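Local coordinates for GntR-family protein transcriptional regulator (Mycobacterium smegmatis, PDB 3F8M) that represses the phnDCE operon for phosphate uptake when phosphate is available, acting as a DNA-binding GntR-family transcription factor, at residues V48-E51 and T52-A56. Numbering follows the deposited sequence.
Sequences VARE and TVRQA
The carbonyl oxygen of Ala-49, the N-cap residue, receives two weak hydrogen bonds from the first turn of the helix. Thr-52 N lies 3.0 Å from Ala-49 O, with a bent N-H...O angle of 129°; Val-53 N is the second donor. Regular helical bonding follows: Arg-54 N reaches Arg-50 O at 3.0 Å and nearly straight (167°). A water spans the start of the helix. It accepts from Ala-49 N and lies 2.8 Å from Thr-52 OG1. Thr-52 OG1 stands beside its own backbone N (chi1 -54°), which turns it back toward Ala-49 and this water. On the apolar side, Val-48 CG2 meets Val-53 CG2 at 3.8 Å, the two side chains crossing at about a right angle. Glu-51 runs alongside Arg-54 and sets its CG over one guanidinium face, offset toward the rim. Glu-51 OE2 is 4.2 Å from Arg-54 NH2, well out of the guanidinium plane, with no N-H aimed at it. The guanidinium groups of Arg-50 and Arg-54 come near each other; each forms a salt bridge to Glu-39 OE2, which would offset their repulsion. This is the start of helix 50-62, second in the predicted helix-turn-helix and so probably the DNA recognition helix. Val-53 packs on helix 39-45, while Val-48, Thr-52 and Ala-56 touch helix 15-29.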
loop_
_atom_site.group_PDB
_atom_site.type_symbol
_atom_site.label_atom_id
_atom_site.label_comp_id
_atom_site.label_asym_id
_atom_site.label_seq_id
_atom_site.Cartn_x
_atom_site.Cartn_y
_atom_site.Cartn_z
ATOM N N VAL A 48 13.570 -31.773 18.975
ATOM C CA VAL A 48 13.580 -31.514 17.533
ATOM C C VAL A 48 14.934 -30.936 17.084
ATOM O O VAL A 48 15.759 -30.517 17.896
ATOM C CB VAL A 48 12.416 -30.561 17.084
ATOM C CG1 VAL A 48 11.029 -31.174 17.407
ATOM C CG2 VAL A 48 12.557 -29.198 17.732
ATOM N N ALA A 49 15.163 -30.954 15.778
ATOM C CA ALA A 49 16.354 -30.405 15.175
ATOM C C ALA A 49 16.408 -28.900 15.447
ATOM O O ALA A 49 15.359 -28.258 15.584
ATOM C CB ALA A 49 16.328 -30.658 13.686
ATOM N N ARG A 50 17.628 -28.372 15.536
ATOM C CA ARG A 50 17.874 -26.920 15.562
ATOM C C ARG A 50 17.249 -26.212 14.354
ATOM O O ARG A 50 16.734 -25.087 14.484
ATOM C CB ARG A 50 19.369 -26.625 15.550
ATOM C CG ARG A 50 20.094 -26.938 16.809
ATOM C CD ARG A 50 21.525 -26.461 16.657
ATOM N NE ARG A 50 21.593 -25.012 16.401
ATOM C CZ ARG A 50 22.706 -24.354 16.072
ATOM N NH1 ARG A 50 23.862 -25.005 15.956
ATOM N NH2 ARG A 50 22.662 -23.043 15.856
ATOM N N GLU A 51 17.306 -26.852 13.191
ATOM C CA GLU A 51 16.736 -26.282 11.959
ATOM C C GLU A 51 15.211 -26.251 12.035
ATOM O O GLU A 51 14.553 -25.429 11.373
ATOM C CB GLU A 51 17.160 -27.061 10.721
ATOM C CG GLU A 51 18.657 -27.021 10.381
ATOM C CD GLU A 51 19.550 -27.901 11.273
ATOM O OE1 GLU A 51 19.046 -28.727 12.073
ATOM O OE2 GLU A 51 20.790 -27.760 11.164
ATOM N N THR A 52 14.643 -27.142 12.841
ATOM C CA THR A 52 13.201 -27.150 13.043
ATOM C C THR A 52 12.740 -25.938 13.881
ATOM O O THR A 52 11.712 -25.333 13.582
ATOM C CB THR A 52 12.721 -28.463 13.647
ATOM O OG1 THR A 52 13.191 -29.542 12.809
ATOM C CG2 THR A 52 11.190 -28.481 13.692
ATOM N N VAL A 53 13.488 -25.613 14.926
ATOM C CA VAL A 53 13.187 -24.425 15.747
ATOM C C VAL A 53 13.411 -23.188 14.877
ATOM O O VAL A 53 12.546 -22.314 14.813
ATOM C CB VAL A 53 14.009 -24.372 17.064
ATOM C CG1 VAL A 53 13.759 -23.063 17.824
ATOM C CG2 VAL A 53 13.666 -25.552 17.953
ATOM N N ARG A 54 14.536 -23.143 14.162
ATOM C CA ARG A 54 14.859 -22.008 13.269
ATOM C C ARG A 54 13.694 -21.686 12.348
ATOM O O ARG A 54 13.327 -20.522 12.142
ATOM C CB ARG A 54 16.080 -22.334 12.407
ATOM C CG ARG A 54 16.648 -21.187 11.554
ATOM C CD ARG A 54 17.916 -21.651 10.816
ATOM N NE ARG A 54 18.756 -22.434 11.729
ATOM C CZ ARG A 54 19.887 -23.059 11.408
ATOM N NH1 ARG A 54 20.364 -23.001 10.164
ATOM N NH2 ARG A 54 20.542 -23.741 12.347
ATOM N N GLN A 55 13.152 -22.734 11.738
ATOM C CA GLN A 55 12.065 -22.580 10.805
ATOM C C GLN A 55 10.779 -22.104 11.499
ATOM O O GLN A 55 10.063 -21.267 10.956
ATOM C CB GLN A 55 11.833 -23.923 10.099
ATOM C CG GLN A 55 10.562 -23.967 9.239
ATOM C CD GLN A 55 10.597 -22.967 8.109
ATOM O OE1 GLN A 55 11.677 -22.504 7.692
ATOM N NE2 GLN A 55 9.409 -22.616 7.594
ATOM N N ALA A 56 10.465 -22.637 12.675
ATOM C CA ALA A 56 9.241 -22.197 13.355
ATOM C C ALA A 56 9.376 -20.719 13.738
ATOM O O ALA A 56 8.413 -19.936 13.570
ATOM C CB ALA A 56 8.935 -23.061 14.572
HETATM O O HOH W 1 13.103 -32.174 13.859
#